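Side-chain contacts in quinoline 2-oxidoreductase medium subunit (Pseudomonas putida, PDB 1T3Q), which probably serves as the flavin-binding subunit of a molybdenum hydroxylase acting on quinoline, holding the FAD used in electron transfer: residues 27-32 / 163-168; 135-140 / 149-154. One frame throughout, in Å; residues are numbered along the deposited sequence.

Interaction 1: residues 27-32 / 163-168. With FAD (flavin-adenine dinucleotide), chain R.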
# COMPACT_ATOMS: atom_id res chain seq x y z
N ALA C 27 7.32 -12.54 -42.89
CA ALA C 27 6.26 -11.60 -42.56
C ALA C 27 4.92 -12.29 -42.79
O ALA C 27 4.80 -13.15 -43.66
CB ALA C 27 6.37 -10.35 -43.43
N ARG C 28 3.93 -11.91 -42.00
CA ARG C 28 2.61 -12.50 -42.15
C ARG C 28 1.57 -11.41 -42.11
O ARG C 28 1.75 -10.38 -41.46
CB ARG C 28 2.37 -13.54 -41.05
CG ARG C 28 3.44 -14.62 -41.04
CD ARG C 28 3.17 -15.73 -40.03
NE ARG C 28 2.04 -16.57 -40.42
CZ ARG C 28 2.01 -17.89 -40.30
NH1 ARG C 28 0.93 -18.57 -40.68
NH2 ARG C 28 3.06 -18.55 -39.83
N ILE C 29 0.48 -11.63 -42.84
CA ILE C 29 -0.61 -10.68 -42.91
C ILE C 29 -1.51 -10.78 -41.68
O ILE C 29 -1.67 -11.86 -41.11
CB ILE C 29 -1.50 -10.97 -44.14
CG1 ILE C 29 -0.76 -10.61 -45.43
CG2 ILE C 29 -2.83 -10.21 -44.02
CD1 ILE C 29 -1.43 -11.16 -46.68
N ILE C 30 -2.06 -9.65 -41.25
CA ILE C 30 -3.02 -9.66 -40.16
C ILE C 30 -4.21 -8.84 -40.64
O ILE C 30 -4.05 -7.76 -41.19
CB ILE C 30 -2.48 -9.07 -38.82
CG1 ILE C 30 -3.59 -9.19 -37.76
CG2 ILE C 30 -2.08 -7.61 -38.99
CD1 ILE C 30 -3.20 -8.72 -36.37
N ALA C 31 -5.40 -9.40 -40.45
CA ALA C 31 -6.64 -8.74 -40.82
C ALA C 31 -7.39 -8.45 -39.52
O ALA C 31 -7.06 -7.50 -38.82
CB ALA C 31 -7.46 -9.64 -41.73
N GLY C 32 -8.37 -9.29 -39.18
CA GLY C 32 -9.12 -9.09 -37.95
C GLY C 32 -8.41 -9.61 -36.71
O GLY C 32 -8.78 -9.25 -35.58
N GLY C 163 3.58 -14.75 -50.18
CA GLY C 163 3.48 -13.37 -50.62
C GLY C 163 2.19 -12.93 -51.28
O GLY C 163 2.05 -11.77 -51.64
N GLU C 164 1.24 -13.85 -51.44
CA GLU C 164 -0.03 -13.50 -52.07
C GLU C 164 -1.06 -12.92 -51.11
O GLU C 164 -1.04 -13.21 -49.91
CB GLU C 164 -0.63 -14.71 -52.78
CG GLU C 164 0.19 -15.21 -53.94
CD GLU C 164 -0.57 -16.22 -54.77
OE1 GLU C 164 -1.05 -17.22 -54.19
OE2 GLU C 164 -0.71 -16.00 -56.00
N VAL C 165 -1.96 -12.11 -51.65
CA VAL C 165 -3.01 -11.48 -50.86
C VAL C 165 -4.38 -11.72 -51.48
O VAL C 165 -4.61 -11.40 -52.64
CB VAL C 165 -2.78 -9.95 -50.75
CG1 VAL C 165 -3.87 -9.31 -49.89
CG2 VAL C 165 -1.41 -9.65 -50.16
N LEU C 166 -5.29 -12.31 -50.71
CA LEU C 166 -6.65 -12.55 -51.17
C LEU C 166 -7.24 -11.15 -51.20
O LEU C 166 -7.25 -10.45 -50.19
CB LEU C 166 -7.41 -13.42 -50.16
CG LEU C 166 -8.52 -14.33 -50.68
CD1 LEU C 166 -9.34 -14.84 -49.51
CD2 LEU C 166 -9.41 -13.60 -51.67
N VAL C 167 -7.74 -10.72 -52.35
CA VAL C 167 -8.29 -9.38 -52.47
C VAL C 167 -9.80 -9.30 -52.32
O VAL C 167 -10.32 -8.43 -51.63
CB VAL C 167 -7.90 -8.75 -53.82
CG1 VAL C 167 -8.60 -7.41 -54.00
CG2 VAL C 167 -6.39 -8.58 -53.87
N ARG C 168 -10.51 -10.21 -52.97
CA ARG C 168 -11.96 -10.21 -52.89
C ARG C 168 -12.51 -11.56 -53.29
O ARG C 168 -11.80 -12.40 -53.84
CB ARG C 168 -12.55 -9.12 -53.79
CG ARG C 168 -12.25 -9.32 -55.27
CD ARG C 168 -13.07 -8.38 -56.15
NE ARG C 168 -12.83 -8.64 -57.56
CZ ARG C 168 -11.69 -8.35 -58.19
NH1 ARG C 168 -11.55 -8.64 -59.48
NH2 ARG C 168 -10.70 -7.75 -57.54
PA FAD R . -6.70 -13.06 -39.06
O1A FAD R . -6.78 -13.83 -37.79
O2A FAD R . -6.05 -11.89 -39.07
O5B FAD R . -5.83 -14.03 -39.84
C5B FAD R . -6.30 -15.25 -40.49
C4B FAD R . -5.10 -15.89 -41.32
O4B FAD R . -5.30 -15.46 -42.72
C3B FAD R . -3.62 -15.49 -40.99
O3B FAD R . -2.73 -16.53 -41.24
C2B FAD R . -3.41 -14.24 -41.91
O2B FAD R . -2.06 -14.04 -42.25
C1B FAD R . -4.16 -14.64 -43.15
N9A FAD R . -4.80 -13.55 -43.87
C8A FAD R . -5.77 -12.69 -43.39
N7A FAD R . -6.32 -11.94 -44.35
C5A FAD R . -5.67 -12.31 -45.50
C6A FAD R . -5.82 -11.88 -46.93
N6A FAD R . -6.65 -10.96 -47.34
N1A FAD R . -4.97 -12.52 -47.82
C2A FAD R . -4.07 -13.50 -47.43
N3A FAD R . -3.86 -13.94 -46.16
C4A FAD R . -4.64 -13.28 -45.22
N1 FAD R . -14.78 -18.92 -37.34
C2 FAD R . -15.77 -19.63 -37.90
O2 FAD R . -15.74 -19.98 -39.05
N3 FAD R . -16.83 -20.19 -37.10
C4 FAD R . -16.83 -20.10 -35.71
O4 FAD R . -17.73 -20.62 -35.09
C4X FAD R . -15.71 -19.39 -35.08
N5 FAD R . -15.65 -19.26 -33.72
C5X FAD R . -14.63 -18.50 -33.18
C6 FAD R . -14.58 -18.38 -31.75
C7 FAD R . -13.59 -17.63 -31.12
C7M FAD R . -13.56 -17.56 -29.61
C8 FAD R . -12.58 -16.91 -31.93
C8M FAD R . -11.48 -16.07 -31.31
C9 FAD R . -12.63 -16.99 -33.35
C9A FAD R . -13.64 -17.79 -33.98
N10 FAD R . -13.75 -17.96 -35.43
C10 FAD R . -14.72 -18.75 -35.98
C1' FAD R . -12.67 -17.40 -36.29
C2' FAD R . -13.08 -16.08 -37.01
O2' FAD R . -14.00 -16.39 -38.07
C3' FAD R . -11.78 -15.47 -37.52
O3' FAD R . -12.01 -14.05 -37.59
C4' FAD R . -11.37 -15.98 -38.93
O4' FAD R . -11.18 -17.40 -38.93
C5' FAD R . -10.07 -15.30 -39.27
O5' FAD R . -10.36 -13.91 -39.90
P FAD R . -9.56 -12.72 -39.43
O1P FAD R . -10.05 -11.55 -40.29
O2P FAD R . -9.58 -12.55 -38.06
O3P FAD R . -8.16 -12.97 -39.80
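Ile29 and Val165 mark the nearest approach of two backbones that share no hydrogen bond: CA of Ile29 lies 8.3 Å from CA of Val165, and the adenosine end of FAD lies between the two segments. Direct contact is small, chiefly CD1 of Ile29 against CG2 of Val165 at 3.8 Å. Ile29 does more for the cofactor. With its CG2 anti to the backbone N and its CG1 arm extended (chi2 167°), both branches lie over one face of the adenine, CG2 3.8 Å from C5A and CD1 3.6 Å from C2A, where a branched apolar chain suits a flat ring. The backbone of Leu166 reads the base, its N donating to N1A (2.9 Å, 157°) and its O accepting from N6A (3.0 Å, 165°). Ala31 N binds the phosphate oxygen O2A at 2.9 Å, and Gly32, with no side chain in the way, brings its N to O1P at 3.0 Å. Strand 28-30 is an outermost strand, within this chain, of a parallel sheet, beside strand 49-52, whereas strand 165-172 runs between strands 68-72 and 134-139 of an antiparallel sheet; helix 14-23 bridges them, its Leu21 touching both Ile29 and Val165.

Interaction 2: residues 135-140 / 149-154; sequences MYIASS and TDFMKG
Met135, Ile137 and Phe151 form a buried, wholly apolar contact with a Met-aromatic component, in which the end of the short helix 148-151 is pressed against strand 134-139 of the antiparallel sheet. No hydrogen bond joins the two segments, and the backbones come nearest at 7.4 Å, between CA of Met135 and CA of Phe151, so the side chains alone fill the gap. The phenyl ring of Phe151 is the centrepiece, a flat group that offers a face to Met135 and an edge to Ile137. The CB of Phe151 points toward the strand, and with CG anti to the backbone N (chi1 -174°) the ring reaches both. Met135 crosses it at about a right angle: CG sits over one face, 4.2 Å from the ring centroid and 18° off the normal, a CH-pi contact. The bend at chi2 lays SD obliquely to the ring, 4.9 Å from the same centroid, and the extended last bond carries CE on along the same side of the ring, 3.8 Å from CD2 of Phe151. An unbranched, flexible, polarisable side chain is well suited to follow a ring in this way. Ile137, whose branched apolar chain suits a buried strand position, puts CD1 in the ring plane at the edge, 3.8 Å from CE1 of Phe151. Leu115 of helix 111-117 touches both Met135 and Phe151, and Leu160 touches both Ile137 and Phe151, which extends the apolar cluster. The arrangement is part of a hydrophobic core in which a short helix packs on a sheet, here within the FAD-binding domain of the molybdopterin dehydrogenase family.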
# COMPACT_ATOMS: atom_id res chain seq x y z
N MET C 135 -12.21 -16.73 -56.02
CA MET C 135 -11.31 -15.89 -55.24
C MET C 135 -10.35 -15.18 -56.18
O MET C 135 -9.85 -15.78 -57.14
CB MET C 135 -10.47 -16.72 -54.26
CG MET C 135 -11.12 -16.94 -52.91
SD MET C 135 -12.51 -18.02 -53.07
CE MET C 135 -12.67 -18.61 -51.37
N TYR C 136 -10.09 -13.91 -55.90
CA TYR C 136 -9.15 -13.14 -56.70
C TYR C 136 -7.97 -12.86 -55.79
O TYR C 136 -8.10 -12.22 -54.75
CB TYR C 136 -9.81 -11.86 -57.21
CG TYR C 136 -10.85 -12.18 -58.26
CD1 TYR C 136 -12.12 -12.65 -57.90
CD2 TYR C 136 -10.54 -12.11 -59.62
CE1 TYR C 136 -13.05 -13.04 -58.86
CE2 TYR C 136 -11.47 -12.50 -60.59
CZ TYR C 136 -12.72 -12.97 -60.21
OH TYR C 136 -13.63 -13.37 -61.16
N ILE C 137 -6.81 -13.37 -56.21
CA ILE C 137 -5.58 -13.26 -55.44
C ILE C 137 -4.52 -12.39 -56.11
O ILE C 137 -4.19 -12.60 -57.28
CB ILE C 137 -5.00 -14.67 -55.21
CG1 ILE C 137 -6.07 -15.55 -54.55
CG2 ILE C 137 -3.74 -14.60 -54.37
CD1 ILE C 137 -5.77 -17.04 -54.58
N ALA C 138 -3.99 -11.44 -55.36
CA ALA C 138 -2.97 -10.54 -55.88
C ALA C 138 -1.56 -10.94 -55.48
O ALA C 138 -1.33 -11.47 -54.39
CB ALA C 138 -3.25 -9.11 -55.42
N SER C 139 -0.62 -10.68 -56.38
CA SER C 139 0.78 -10.97 -56.15
C SER C 139 1.54 -9.91 -56.92
O SER C 139 0.94 -9.06 -57.57
CB SER C 139 1.15 -12.35 -56.70
OG SER C 139 1.05 -12.37 -58.12
N SER C 140 2.86 -9.95 -56.85
CA SER C 140 3.68 -8.98 -57.55
C SER C 140 3.38 -9.01 -59.05
O SER C 140 3.38 -7.97 -59.71
CB SER C 140 5.16 -9.30 -57.33
OG SER C 140 5.97 -8.48 -58.16
N THR C 149 -13.64 -23.82 -54.37
CA THR C 149 -13.36 -25.23 -54.13
C THR C 149 -11.86 -25.53 -54.22
O THR C 149 -11.33 -26.27 -53.40
CB THR C 149 -14.12 -26.13 -55.13
OG1 THR C 149 -15.53 -25.96 -54.95
CG2 THR C 149 -13.77 -27.60 -54.91
N ASP C 150 -11.19 -24.97 -55.22
CA ASP C 150 -9.75 -25.19 -55.38
C ASP C 150 -8.96 -24.42 -54.33
O ASP C 150 -7.87 -24.83 -53.94
CB ASP C 150 -9.26 -24.77 -56.77
CG ASP C 150 -9.56 -25.80 -57.84
OD1 ASP C 150 -9.67 -27.00 -57.50
OD2 ASP C 150 -9.68 -25.41 -59.02
N PHE C 151 -9.50 -23.28 -53.91
CA PHE C 151 -8.84 -22.44 -52.92
C PHE C 151 -8.65 -23.18 -51.59
O PHE C 151 -7.56 -23.15 -51.01
CB PHE C 151 -9.65 -21.17 -52.67
CG PHE C 151 -8.97 -20.19 -51.76
CD1 PHE C 151 -7.96 -19.35 -52.24
CD2 PHE C 151 -9.30 -20.13 -50.41
CE1 PHE C 151 -7.30 -18.47 -51.39
CE2 PHE C 151 -8.64 -19.25 -49.55
CZ PHE C 151 -7.64 -18.42 -50.05
N MET C 152 -9.72 -23.82 -51.13
CA MET C 152 -9.71 -24.57 -49.87
C MET C 152 -9.25 -25.99 -50.14
O MET C 152 -10.05 -26.84 -50.53
CB MET C 152 -11.11 -24.58 -49.26
CG MET C 152 -11.21 -25.38 -47.98
SD MET C 152 -10.09 -24.75 -46.74
CE MET C 152 -10.71 -25.63 -45.27
N LYS C 153 -7.97 -26.25 -49.90
CA LYS C 153 -7.40 -27.57 -50.16
C LYS C 153 -7.44 -28.53 -48.98
O LYS C 153 -7.26 -29.74 -49.15
CB LYS C 153 -5.96 -27.41 -50.65
CG LYS C 153 -5.83 -26.50 -51.87
CD LYS C 153 -4.39 -26.36 -52.31
CE LYS C 153 -3.82 -27.69 -52.81
N GLY C 154 -7.65 -27.99 -47.78
CA GLY C 154 -7.70 -28.81 -46.59
C GLY C 154 -7.61 -27.98 -45.32
O GLY C 154 -7.60 -26.75 -45.38

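How the interactions relate
The centres of interactions 1 and 2 are about 11 Å apart, and the two meet through neighbouring antiparallel strands, 165-172 and 134-139. Two probable backbone hydrogen bonds join these strands, from Ala138 N to Val165 O and from Val167 N to Tyr136 O, each 2.8 Å long, and CB of Glu164 packs 3.5 Å from CG2 of Ile137. Interaction 1 lines the FAD pocket directly. Interaction 2 stands one layer behind it: the side chain of Met135 comes within about 4 Å of that of Leu166, which Phe151 also touches, while the Phe151 side chain remains about 7 Å from the FAD. The apolar cluster of 135-140 and 149-154 thus backs the adenine-binding strand.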